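Local coordinates for putative tetR family transcriptional regulator (Streptomyces coelicolor A3, PDB 2Q24), which probably binds DNA through an N-terminal helix-turn-helix motif and regulates transcription, as expected for a dimeric member of the TetR family, at residues B[84-89]-B[141-146]; B[93-98]-B[174-179]; B[21-26]-B[38-43]; B[67-72]-B[98-103]. One frame throughout, in Å; residues are numbered along the deposited sequence.

Contact 1 (B[84-89]-B[141-146]); sequences LPPAEA and AAAGEI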
loop_
_atom_site.group_PDB
_atom_site.type_symbol
_atom_site.label_atom_id
_atom_site.label_comp_id
_atom_site.label_asym_id
_atom_site.label_seq_id
_atom_site.Cartn_x
_atom_site.Cartn_y
_atom_site.Cartn_z
ATOM N N LEU B 84 1.325 16.870 13.982
ATOM C CA LEU B 84 1.215 16.501 15.381
ATOM C C LEU B 84 2.515 15.940 15.955
ATOM O O LEU B 84 3.281 15.301 15.232
ATOM C CB LEU B 84 0.156 15.383 15.532
ATOM C CG LEU B 84 -1.282 15.768 15.191
ATOM C CD1 LEU B 84 -2.126 14.478 15.185
ATOM C CD2 LEU B 84 -1.826 16.802 16.267
ATOM N N PRO B 85 2.724 16.127 17.272
ATOM C CA PRO B 85 3.846 15.442 17.928
ATOM C C PRO B 85 3.649 13.945 17.679
ATOM O O PRO B 85 2.491 13.474 17.545
ATOM C CB PRO B 85 3.613 15.736 19.408
ATOM C CG PRO B 85 2.707 16.933 19.446
ATOM C CD PRO B 85 1.869 16.853 18.233
ATOM N N PRO B 86 4.757 13.186 17.516
ATOM C CA PRO B 86 4.595 11.846 16.966
ATOM C C PRO B 86 3.749 10.867 17.750
ATOM O O PRO B 86 3.019 10.106 17.109
ATOM C CB PRO B 86 6.029 11.333 16.764
ATOM C CG PRO B 86 6.874 12.204 17.599
ATOM C CD PRO B 86 6.173 13.558 17.683
ATOM N N ALA B 87 3.767 10.900 19.084
ATOM C CA ALA B 87 2.853 10.020 19.839
ATOM C C ALA B 87 1.375 10.369 19.606
ATOM O O ALA B 87 0.534 9.485 19.578
ATOM C CB ALA B 87 3.186 10.027 21.370
ATOM N N GLU B 88 1.078 11.657 19.444
ATOM C CA GLU B 88 -0.280 12.085 19.079
ATOM C C GLU B 88 -0.602 11.761 17.638
ATOM O O GLU B 88 -1.754 11.401 17.342
ATOM C CB GLU B 88 -0.421 13.574 19.337
ATOM C CG GLU B 88 -0.466 13.883 20.817
ATOM C CD GLU B 88 -0.714 15.356 21.120
ATOM O OE1 GLU B 88 -1.346 16.093 20.311
ATOM O OE2 GLU B 88 -0.264 15.803 22.205
ATOM N N ALA B 89 0.374 11.877 16.731
ATOM C CA ALA B 89 0.160 11.282 15.374
ATOM C C ALA B 89 -0.235 9.789 15.442
ATOM O O ALA B 89 -1.233 9.350 14.822
ATOM C CB ALA B 89 1.385 11.512 14.409
ATOM N N ALA B 141 9.303 6.896 19.102
ATOM C CA ALA B 141 10.423 6.395 19.947
ATOM C C ALA B 141 11.649 7.286 19.817
ATOM O O ALA B 141 12.337 7.572 20.816
ATOM C CB ALA B 141 10.796 4.933 19.594
ATOM N N ALA B 142 11.899 7.780 18.599
ATOM C CA ALA B 142 13.063 8.648 18.400
ATOM C C ALA B 142 12.933 9.931 19.226
ATOM O O ALA B 142 13.938 10.490 19.736
ATOM C CB ALA B 142 13.224 8.980 16.893
ATOM N N ALA B 143 11.687 10.382 19.396
ATOM C CA ALA B 143 11.419 11.602 20.127
ATOM C C ALA B 143 11.331 11.380 21.641
ATOM O O ALA B 143 11.107 12.316 22.403
ATOM C CB ALA B 143 10.128 12.283 19.590
ATOM N N GLY B 144 11.533 10.139 22.065
ATOM C CA GLY B 144 11.422 9.747 23.453
ATOM C C GLY B 144 10.008 9.730 24.000
ATOM O O GLY B 144 9.834 9.685 25.216
ATOM N N GLU B 145 8.995 9.752 23.121
ATOM C CA GLU B 145 7.614 9.894 23.577
ATOM C C GLU B 145 6.960 8.551 23.835
ATOM O O GLU B 145 5.896 8.500 24.468
ATOM C CB GLU B 145 6.790 10.690 22.534
ATOM C CG GLU B 145 7.189 12.175 22.533
ATOM C CD GLU B 145 6.438 13.021 21.487
ATOM O OE1 GLU B 145 5.500 12.505 20.832
ATOM O OE2 GLU B 145 6.817 14.195 21.320
ATOM N N ILE B 146 7.534 7.499 23.248
ATOM C CA ILE B 146 7.154 6.125 23.564
ATOM C C ILE B 146 8.399 5.292 23.779
ATOM O O ILE B 146 9.529 5.663 23.345
ATOM C CB ILE B 146 6.263 5.426 22.468
ATOM C CG1 ILE B 146 7.000 5.324 21.131
ATOM C CG2 ILE B 146 4.880 6.114 22.369
ATOM C CD1 ILE B 146 6.345 4.277 20.154
HETATM O O HOH W 1 2.947 13.388 21.617
#
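With CG anti to its own carbonyl carbon (chi1 -72°) and the chain extended beyond it, Glu145 reaches the N terminus of helix 86-106 and lays its carboxylate against Pro86 and Ala87. Glu145 OE1 accepts a hydrogen bond from the backbone N of Ala87 at 2.9 Å. The bond is nearly straight, 168° at the hydrogen, and arrives almost along the C-O axis of the carboxylate. A water adds a second grip on this oxygen, donating to Glu145 OE1 at 2.8 Å while weakly accepting from Glu88 N. Pro85 holds the N-cap position, and the positive end of the helix would probably stabilise the nearby negative charge. The acid is carried round by a Schellman motif, in which Gly144 takes positive phi and ends helix 125-142. The Pro86 ring crosses the Glu145 side chain at about a right angle, its CD 3.4 Å from Glu145 OE1. Pro86 CG meets Ala143 CB at 3.8 Å. Nearer the backbone, Glu145 CB lies 3.8 Å from Ala87 CB, which makes a looser contact with Ile146 CG2 at 4.4 Å. Pro86 also rests on Ala139 and Ala140 of helix 125-142 and on Leu81 of helix 77-83, whereas Ile146 reaches Leu186.

Contact 2 (B[93-98]-B[174-179]); sequences WTRRFI and QAERLL
Leu179 points its side chain at Thr94, Arg95 and Ile98, and its CB and CG serve mainly to carry the two methyl groups across. CG stands anti to the carbonyl carbon (chi1 -75°), which sends the branch between the helices. Leu179 CD1 ends 3.7 Å from Arg95 CG, where the two side chains cross at about a right angle. Leu179 CD2 lies 3.8 Å from Thr94 OG1 and 4.1 Å from Ile98 CG1, the leucine and isoleucine sliding past each other in opposite directions. The hydroxyl of Thr94 has its polar partner within its own helix, the carbonyl O of Arg91, and toward Leu179 offers only van der Waals contact. These residues join helices 86-106 and 172-185 of the all-helical C-terminal domain, whose axes here approach to 11.0 Å at 135°. Leu159 and Ile162 of helix 152-165 pack on Leu179 and Ile98 respectively. Nearer the surface, Arg95 bends at chi3 and brings NH1 to Glu176 OE2 in a salt bridge modelled at 3.1 Å, although the position of NH1 is uncertain. An alanine in place of Glu176 would probably leave the exposed Arg95 guanidinium without this counter-charge and freer to turn.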
loop_
_atom_site.group_PDB
_atom_site.type_symbol
_atom_site.label_atom_id
_atom_site.label_comp_id
_atom_site.label_asym_id
_atom_site.label_seq_id
_atom_site.Cartn_x
_atom_site.Cartn_y
_atom_site.Cartn_z
ATOM N N TRP B 93 -3.831 8.183 14.288
ATOM C CA TRP B 93 -3.835 7.120 13.282
ATOM C C TRP B 93 -4.452 5.811 13.779
ATOM O O TRP B 93 -5.126 5.112 13.041
ATOM C CB TRP B 93 -2.393 6.882 12.799
ATOM C CG TRP B 93 -2.298 5.901 11.625
ATOM C CD1 TRP B 93 -2.319 6.202 10.275
ATOM C CD2 TRP B 93 -2.165 4.493 11.731
ATOM N NE1 TRP B 93 -2.198 5.031 9.533
ATOM C CE2 TRP B 93 -2.114 3.965 10.403
ATOM C CE3 TRP B 93 -2.102 3.606 12.829
ATOM C CZ2 TRP B 93 -1.944 2.600 10.152
ATOM C CZ3 TRP B 93 -1.939 2.211 12.572
ATOM C CH2 TRP B 93 -1.893 1.731 11.242
ATOM N N THR B 94 -4.222 5.445 15.019
ATOM C CA THR B 94 -4.826 4.247 15.547
ATOM C C THR B 94 -6.365 4.288 15.512
ATOM O O THR B 94 -6.984 3.304 15.330
ATOM C CB THR B 94 -4.322 3.886 16.962
ATOM O OG1 THR B 94 -4.751 4.839 17.903
ATOM C CG2 THR B 94 -2.851 3.697 16.989
ATOM N N ARG B 95 -6.953 5.458 15.699
ATOM C CA ARG B 95 -8.406 5.602 15.504
ATOM C C ARG B 95 -8.781 5.320 14.038
ATOM O O ARG B 95 -9.776 4.637 13.763
ATOM C CB ARG B 95 -8.910 6.984 16.002
ATOM C CG ARG B 95 -8.868 7.148 17.501
ATOM C CD ARG B 95 -9.577 8.461 18.061
ATOM N NE ARG B 95 -10.855 8.657 17.406
ATOM C CZ ARG B 95 -12.035 8.236 17.871
ATOM N NH1 ARG B 95 -12.126 7.615 19.047
ATOM N NH2 ARG B 95 -13.132 8.464 17.150
ATOM N N ARG B 96 -7.973 5.812 13.100
ATOM C CA ARG B 96 -8.210 5.536 11.664
ATOM C C ARG B 96 -8.038 4.054 11.368
ATOM O O ARG B 96 -8.768 3.482 10.550
ATOM C CB ARG B 96 -7.276 6.382 10.754
ATOM C CG ARG B 96 -7.498 7.914 10.894
ATOM C CD ARG B 96 -8.952 8.292 10.623
ATOM N NE ARG B 96 -9.247 8.239 9.217
ATOM C CZ ARG B 96 -10.395 7.816 8.675
ATOM N NH1 ARG B 96 -11.408 7.344 9.411
ATOM N NH2 ARG B 96 -10.512 7.868 7.354
ATOM N N PHE B 97 -7.077 3.426 12.028
ATOM C CA PHE B 97 -6.942 1.973 11.898
ATOM C C PHE B 97 -8.230 1.283 12.360
ATOM O O PHE B 97 -8.723 0.368 11.663
ATOM C CB PHE B 97 -5.770 1.426 12.729
ATOM C CG PHE B 97 -5.649 -0.083 12.629
ATOM C CD1 PHE B 97 -4.870 -0.657 11.638
ATOM C CD2 PHE B 97 -6.374 -0.904 13.483
ATOM C CE1 PHE B 97 -4.788 -2.056 11.544
ATOM C CE2 PHE B 97 -6.325 -2.283 13.365
ATOM C CZ PHE B 97 -5.531 -2.855 12.427
ATOM N N ILE B 98 -8.757 1.659 13.544
ATOM C CA ILE B 98 -9.991 1.000 14.015
ATOM C C ILE B 98 -11.128 1.253 13.040
ATOM O O ILE B 98 -11.920 0.347 12.778
ATOM C CB ILE B 98 -10.378 1.402 15.474
ATOM C CG1 ILE B 98 -9.313 0.862 16.396
ATOM C CG2 ILE B 98 -11.776 0.814 15.904
ATOM C CD1 ILE B 98 -9.324 -0.663 16.550
ATOM N N GLN B 174 -15.935 2.052 24.657
ATOM C CA GLN B 174 -14.967 0.966 25.004
ATOM C C GLN B 174 -13.778 0.958 24.081
ATOM O O GLN B 174 -12.642 0.860 24.552
ATOM C CB GLN B 174 -15.658 -0.398 25.010
ATOM C CG GLN B 174 -14.712 -1.584 25.207
ATOM C CD GLN B 174 -15.471 -2.897 25.350
ATOM O OE1 GLN B 174 -15.634 -3.628 24.382
ATOM N NE2 GLN B 174 -15.898 -3.203 26.548
ATOM N N ALA B 175 -14.002 1.051 22.766
ATOM C CA ALA B 175 -12.883 1.060 21.836
ATOM C C ALA B 175 -11.905 2.204 22.105
ATOM O O ALA B 175 -10.707 1.994 22.003
ATOM C CB ALA B 175 -13.355 1.106 20.364
ATOM N N GLU B 176 -12.430 3.397 22.452
ATOM C CA GLU B 176 -11.606 4.593 22.736
ATOM C C GLU B 176 -10.814 4.300 24.001
ATOM O O GLU B 176 -9.584 4.547 24.031
ATOM C CB GLU B 176 -12.429 5.904 22.917
ATOM C CG GLU B 176 -12.908 6.574 21.602
ATOM C CD GLU B 176 -14.333 7.207 21.625
ATOM O OE1 GLU B 176 -14.945 7.514 22.708
ATOM O OE2 GLU B 176 -14.859 7.390 20.491
ATOM N N ARG B 177 -11.466 3.729 25.008
ATOM C CA ARG B 177 -10.761 3.360 26.256
ATOM C C ARG B 177 -9.667 2.283 26.081
ATOM O O ARG B 177 -8.599 2.382 26.696
ATOM C CB ARG B 177 -11.705 2.968 27.382
ATOM C CG ARG B 177 -12.560 4.216 27.862
ATOM C CD ARG B 177 -13.378 3.938 29.115
ATOM N NE ARG B 177 -14.204 2.739 29.011
ATOM C CZ ARG B 177 -15.458 2.686 28.598
ATOM N NH1 ARG B 177 -16.133 3.793 28.280
ATOM N NH2 ARG B 177 -16.050 1.499 28.538
ATOM N N LEU B 178 -9.931 1.302 25.218
ATOM C CA LEU B 178 -8.906 0.275 24.889
ATOM C C LEU B 178 -7.731 0.868 24.136
ATOM O O LEU B 178 -6.579 0.545 24.416
ATOM C CB LEU B 178 -9.550 -0.838 24.059
ATOM C CG LEU B 178 -10.495 -1.754 24.854
ATOM C CD1 LEU B 178 -11.205 -2.663 23.863
ATOM C CD2 LEU B 178 -9.679 -2.632 25.845
ATOM N N LEU B 179 -8.003 1.762 23.178
ATOM C CA LEU B 179 -6.915 2.475 22.521
ATOM C C LEU B 179 -6.064 3.225 23.547
ATOM O O LEU B 179 -4.836 3.163 23.480
ATOM C CB LEU B 179 -7.403 3.454 21.419
ATOM C CG LEU B 179 -7.864 2.778 20.100
ATOM C CD1 LEU B 179 -8.421 3.838 19.132
ATOM C CD2 LEU B 179 -6.722 1.991 19.419
#

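Contact 3 (B[21-26]-B[38-43]); sequences LAAAVR and ERIARE
Helix 37-43, the first helix of the predicted helix-turn-helix, packs on helix 17-31 through Ile40 and Glu43, which meet Ala23, Ala24 and Arg26. The axes approach to 8.3 Å at 133°, a close spacing made possible by the two alanines. Ala23 CB sits 3.6 Å from the carbonyl O of Ile40 and touches Glu43 CB at 3.8 Å. Ile40 holds CG2 anti to its backbone N, and this methyl presses against the neighbouring turn, 3.7 Å from Ala24 N and 4.0 Å from Ala24 CB. Toward solvent, Arg26 and Glu43 come from opposite directions to form a salt bridge between NH1 and OE1. It is modelled so short that its exact length is doubtful. The two flat groups are turned 22° from each other, and one face of the guanidinium lies over Ala23 CA of its own helix. Glu43 OE2 takes a second partner, Arg39 NH1, at 3.1 Å, so one carboxylate links two arginines. An alanine at Glu43 would probably leave both Arg26 and Arg39 without their shared counter-charge. Leu51 of helix 48-54 and Phe28 of helix 17-31 contact Ile40, a small apolar cluster consistent with the three-helix DNA-binding domain of TetR regulators.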
loop_
_atom_site.group_PDB
_atom_site.type_symbol
_atom_site.label_atom_id
_atom_site.label_comp_id
_atom_site.label_asym_id
_atom_site.label_seq_id
_atom_site.Cartn_x
_atom_site.Cartn_y
_atom_site.Cartn_z
ATOM N N LEU B 21 -15.342 5.147 -4.311
ATOM C CA LEU B 21 -14.736 4.128 -3.458
ATOM C C LEU B 21 -15.058 4.327 -1.981
ATOM O O LEU B 21 -15.341 3.366 -1.282
ATOM C CB LEU B 21 -13.222 4.024 -3.708
ATOM C CG LEU B 21 -12.902 3.639 -5.167
ATOM C CD1 LEU B 21 -11.402 3.547 -5.347
ATOM C CD2 LEU B 21 -13.592 2.302 -5.602
ATOM N N ALA B 22 -15.073 5.578 -1.525
ATOM C CA ALA B 22 -15.475 5.894 -0.155
ATOM C C ALA B 22 -16.923 5.460 0.090
ATOM O O ALA B 22 -17.231 4.798 1.088
ATOM C CB ALA B 22 -15.308 7.387 0.111
ATOM N N ALA B 23 -17.802 5.808 -0.847
ATOM C CA ALA B 23 -19.209 5.383 -0.794
ATOM C C ALA B 23 -19.362 3.854 -0.825
ATOM O O ALA B 23 -20.170 3.295 -0.060
ATOM C CB ALA B 23 -20.030 6.044 -1.937
ATOM N N ALA B 24 -18.589 3.170 -1.683
ATOM C CA ALA B 24 -18.581 1.715 -1.707
ATOM C C ALA B 24 -18.216 1.095 -0.361
ATOM O O ALA B 24 -18.849 0.151 0.087
ATOM C CB ALA B 24 -17.625 1.205 -2.809
ATOM N N VAL B 25 -17.143 1.582 0.265
ATOM C CA VAL B 25 -16.763 1.052 1.549
ATOM C C VAL B 25 -17.905 1.217 2.555
ATOM O O VAL B 25 -18.205 0.289 3.293
ATOM C CB VAL B 25 -15.494 1.749 2.084
ATOM C CG1 VAL B 25 -15.266 1.438 3.583
ATOM C CG2 VAL B 25 -14.268 1.364 1.224
ATOM N N ARG B 26 -18.518 2.403 2.584
ATOM C CA ARG B 26 -19.589 2.725 3.524
ATOM C C ARG B 26 -20.752 1.740 3.312
ATOM O O ARG B 26 -21.224 1.088 4.250
ATOM C CB ARG B 26 -20.011 4.184 3.276
ATOM C CG ARG B 26 -20.963 4.863 4.267
ATOM C CD ARG B 26 -21.307 6.295 3.751
ATOM N NE ARG B 26 -20.179 6.872 2.979
ATOM C CZ ARG B 26 -20.278 7.806 2.022
ATOM N NH1 ARG B 26 -21.456 8.329 1.681
ATOM N NH2 ARG B 26 -19.177 8.231 1.402
ATOM N N GLU B 38 -26.777 1.000 -7.233
ATOM C CA GLU B 38 -27.489 2.295 -7.306
ATOM C C GLU B 38 -27.302 3.158 -6.050
ATOM O O GLU B 38 -27.134 4.377 -6.179
ATOM C CB GLU B 38 -28.987 2.112 -7.638
ATOM N N ARG B 39 -27.300 2.535 -4.852
ATOM C CA ARG B 39 -27.068 3.267 -3.592
ATOM C C ARG B 39 -25.651 3.861 -3.495
ATOM O O ARG B 39 -25.484 4.997 -3.047
ATOM C CB ARG B 39 -27.397 2.418 -2.345
ATOM C CG ARG B 39 -27.093 3.129 -1.023
ATOM C CD ARG B 39 -28.046 2.746 0.098
ATOM N NE ARG B 39 -27.443 1.817 1.054
ATOM C CZ ARG B 39 -26.937 2.171 2.235
ATOM N NH1 ARG B 39 -26.948 3.444 2.623
ATOM N NH2 ARG B 39 -26.407 1.247 3.032
ATOM N N ILE B 40 -24.645 3.084 -3.924
ATOM C CA ILE B 40 -23.245 3.525 -3.989
ATOM C C ILE B 40 -23.061 4.669 -4.973
ATOM O O ILE B 40 -22.461 5.696 -4.633
ATOM C CB ILE B 40 -22.258 2.360 -4.362
ATOM C CG1 ILE B 40 -22.331 1.269 -3.287
ATOM C CG2 ILE B 40 -20.810 2.920 -4.584
ATOM C CD1 ILE B 40 -21.595 -0.025 -3.598
ATOM N N ALA B 41 -23.553 4.480 -6.192
ATOM C CA ALA B 41 -23.528 5.545 -7.195
ATOM C C ALA B 41 -24.170 6.838 -6.614
ATOM O O ALA B 41 -23.617 7.938 -6.757
ATOM C CB ALA B 41 -24.262 5.098 -8.462
ATOM N N ARG B 42 -25.301 6.676 -5.926
ATOM C CA ARG B 42 -26.078 7.807 -5.359
ATOM C C ARG B 42 -25.306 8.585 -4.293
ATOM O O ARG B 42 -25.347 9.891 -4.269
ATOM C CB ARG B 42 -27.410 7.315 -4.780
ATOM C CG ARG B 42 -28.156 8.440 -3.931
ATOM C CD ARG B 42 -29.629 8.101 -3.767
ATOM N NE ARG B 42 -29.922 6.652 -3.883
ATOM C CZ ARG B 42 -29.931 5.761 -2.863
ATOM N NH1 ARG B 42 -29.642 6.164 -1.620
ATOM N NH2 ARG B 42 -30.223 4.484 -3.114
ATOM N N GLU B 43 -24.629 7.798 -3.413
ATOM C CA GLU B 43 -23.911 8.407 -2.316
ATOM C C GLU B 43 -22.670 9.119 -2.851
ATOM O O GLU B 43 -22.300 10.185 -2.334
ATOM C CB GLU B 43 -23.517 7.359 -1.274
ATOM C CG GLU B 43 -24.681 6.927 -0.392
ATOM C CD GLU B 43 -24.205 6.274 0.908
ATOM O OE1 GLU B 43 -22.990 6.366 1.208
ATOM O OE2 GLU B 43 -25.043 5.680 1.630
#

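Contact 4 (B[67-72]-B[98-103]); sequences RNEVAR and IDYATA
Glu69 lays its aliphatic part against the edge of the Tyr100 ring, with Glu69 CG close to the ring plane and 3.8 Å from Tyr100 CD1. Its CG is anti to the backbone N (chi1 175°), and the bend that follows at chi2 brings the carboxylate to the backbone of Tyr100. There Glu69 OE2 comes to 3.4 Å from Tyr100 CA and 4.3 Å from Ala103 CB. Carboxylate and ring are nearly coplanar, 25° apart, with the acid beside the base of the tyrosine. No hydrogen bond joins the two segments. The carboxylate of Asp99 turns away from Glu69 and is paired with Arg96 in a salt bridge.

Further out on the ring, Val70 runs side by side with Tyr100 and points the same way, Val70 CG2 lying 3.7 Å from Tyr100 CE1. The phenol oxygen passes on to a hydrogen bond with the hydroxyl of Tyr66, one turn before Val70 on helix 58-75, which pins the far end of the ring to that helix.

The two helices run almost antiparallel, at 167°, with their axes 10.4 Å apart. Helix 17-31 of the presumed DNA-binding region reaches in through Val25, which touches both Glu69 and Ala103, and helix 125-142 closes the ring side with Ile129 against Val70 and Tyr100. Helix 152-165 packs behind, on Ile98 and Ala101. On another side of helix 58-75, Arg67 and Asn68 make hydrogen bonds to Pro121 and Asp124 of the second subunit, so the pair sits between that region, the C-terminal helices and the dimer interface.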
loop_
_atom_site.group_PDB
_atom_site.type_symbol
_atom_site.label_atom_id
_atom_site.label_comp_id
_atom_site.label_asym_id
_atom_site.label_seq_id
_atom_site.Cartn_x
_atom_site.Cartn_y
_atom_site.Cartn_z
ATOM N N ARG B 67 -8.916 -1.685 -1.371
ATOM C CA ARG B 67 -7.543 -1.248 -1.595
ATOM C C ARG B 67 -7.396 0.234 -1.389
ATOM O O ARG B 67 -6.369 0.717 -0.887
ATOM C CB ARG B 67 -7.125 -1.609 -3.025
ATOM C CG ARG B 67 -6.915 -3.100 -3.193
ATOM C CD ARG B 67 -6.584 -3.491 -4.648
ATOM N NE ARG B 67 -5.318 -2.917 -5.107
ATOM C CZ ARG B 67 -4.744 -3.195 -6.262
ATOM N NH1 ARG B 67 -5.350 -4.039 -7.106
ATOM N NH2 ARG B 67 -3.585 -2.623 -6.584
ATOM N N ASN B 68 -8.420 0.994 -1.807
ATOM C CA ASN B 68 -8.407 2.426 -1.582
ATOM C C ASN B 68 -8.440 2.769 -0.097
ATOM O O ASN B 68 -7.749 3.693 0.339
ATOM C CB ASN B 68 -9.623 3.068 -2.297
ATOM C CG ASN B 68 -9.656 4.573 -2.116
ATOM O OD1 ASN B 68 -10.485 5.077 -1.383
ATOM N ND2 ASN B 68 -8.757 5.288 -2.804
ATOM N N GLU B 69 -9.231 2.022 0.690
ATOM C CA GLU B 69 -9.345 2.250 2.130
ATOM C C GLU B 69 -7.971 2.026 2.827
ATOM O O GLU B 69 -7.529 2.826 3.667
ATOM C CB GLU B 69 -10.428 1.313 2.734
ATOM C CG GLU B 69 -10.567 1.351 4.268
ATOM C CD GLU B 69 -11.350 2.523 4.804
ATOM O OE1 GLU B 69 -11.809 3.394 4.015
ATOM O OE2 GLU B 69 -11.523 2.578 6.047
ATOM N N VAL B 70 -7.318 0.940 2.452
ATOM C CA VAL B 70 -5.953 0.629 2.947
ATOM C C VAL B 70 -4.990 1.750 2.571
ATOM O O VAL B 70 -4.233 2.229 3.407
ATOM C CB VAL B 70 -5.476 -0.719 2.349
ATOM C CG1 VAL B 70 -3.951 -0.980 2.651
ATOM C CG2 VAL B 70 -6.356 -1.878 2.944
ATOM N N ALA B 71 -4.988 2.170 1.308
ATOM C CA ALA B 71 -4.022 3.171 0.882
ATOM C C ALA B 71 -4.278 4.508 1.581
ATOM O O ALA B 71 -3.331 5.176 2.029
ATOM C CB ALA B 71 -4.047 3.332 -0.619
ATOM N N ARG B 72 -5.535 4.904 1.731
ATOM C CA ARG B 72 -5.799 6.159 2.468
ATOM C C ARG B 72 -5.280 6.110 3.924
ATOM O O ARG B 72 -4.707 7.085 4.396
ATOM C CB ARG B 72 -7.271 6.544 2.417
ATOM C CG ARG B 72 -7.595 7.075 1.004
ATOM C CD ARG B 72 -9.043 7.610 0.926
ATOM N NE ARG B 72 -9.983 6.503 0.778
ATOM N N ILE B 98 -8.757 1.659 13.544
ATOM C CA ILE B 98 -9.991 1.000 14.015
ATOM C C ILE B 98 -11.128 1.253 13.040
ATOM O O ILE B 98 -11.920 0.347 12.778
ATOM C CB ILE B 98 -10.378 1.402 15.474
ATOM C CG1 ILE B 98 -9.313 0.862 16.396
ATOM C CG2 ILE B 98 -11.776 0.814 15.904
ATOM C CD1 ILE B 98 -9.324 -0.663 16.550
ATOM N N ASP B 99 -11.190 2.463 12.468
ATOM C CA ASP B 99 -12.213 2.798 11.420
ATOM C C ASP B 99 -12.107 1.822 10.217
ATOM O O ASP B 99 -13.119 1.289 9.735
ATOM C CB ASP B 99 -12.009 4.209 10.891
ATOM C CG ASP B 99 -12.356 5.316 11.914
ATOM O OD1 ASP B 99 -13.133 5.083 12.869
ATOM O OD2 ASP B 99 -11.862 6.451 11.684
ATOM N N TYR B 100 -10.880 1.598 9.760
ATOM C CA TYR B 100 -10.549 0.644 8.685
ATOM C C TYR B 100 -10.922 -0.798 9.063
ATOM O O TYR B 100 -11.556 -1.518 8.290
ATOM C CB TYR B 100 -9.050 0.740 8.382
ATOM C CG TYR B 100 -8.477 -0.554 7.871
ATOM C CD1 TYR B 100 -8.748 -1.003 6.586
ATOM C CD2 TYR B 100 -7.701 -1.375 8.721
ATOM C CE1 TYR B 100 -8.246 -2.232 6.134
ATOM C CE2 TYR B 100 -7.179 -2.595 8.259
ATOM C CZ TYR B 100 -7.482 -3.021 6.980
ATOM O OH TYR B 100 -6.967 -4.224 6.520
ATOM N N ALA B 101 -10.520 -1.223 10.261
ATOM C CA ALA B 101 -10.759 -2.620 10.686
ATOM C C ALA B 101 -12.254 -2.934 10.911
ATOM O O ALA B 101 -12.730 -4.059 10.658
ATOM C CB ALA B 101 -9.912 -2.900 11.952
ATOM N N THR B 102 -12.982 -1.936 11.375
ATOM C CA THR B 102 -14.443 -1.999 11.520
ATOM C C THR B 102 -15.104 -2.186 10.157
ATOM O O THR B 102 -16.001 -3.063 9.997
ATOM C CB THR B 102 -14.976 -0.728 12.247
ATOM O OG1 THR B 102 -14.540 -0.802 13.619
ATOM C CG2 THR B 102 -16.528 -0.652 12.211
ATOM N N ALA B 103 -14.688 -1.367 9.184
ATOM C CA ALA B 103 -15.136 -1.500 7.785
ATOM C C ALA B 103 -14.796 -2.872 7.184
ATOM O O ALA B 103 -15.678 -3.544 6.578
ATOM C CB ALA B 103 -14.593 -0.361 6.938
#

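Overall arrangement
From the N terminus, contact 3 comes first, closing the short link between helices 17-31 and 37-43 before any other contact opens. Helix 58-75 then opens contact 4, which closes on 98-103. Before it does, 84-89 opens contact 1 and 93-98 opens contact 2; these close later, on 141-146 and 174-179. Contacts 1, 2 and 4 therefore cross one another, and none nests. All three use helix 86-106: contact 1 at its start, then contacts 2 and 4, which share Ile98. Contact 4 touches contact 3 through Leu21 and Val25, tying the probable DNA-binding end to the C-terminal helices, while contacts 1 and 3 lie about 36 Å apart between centres.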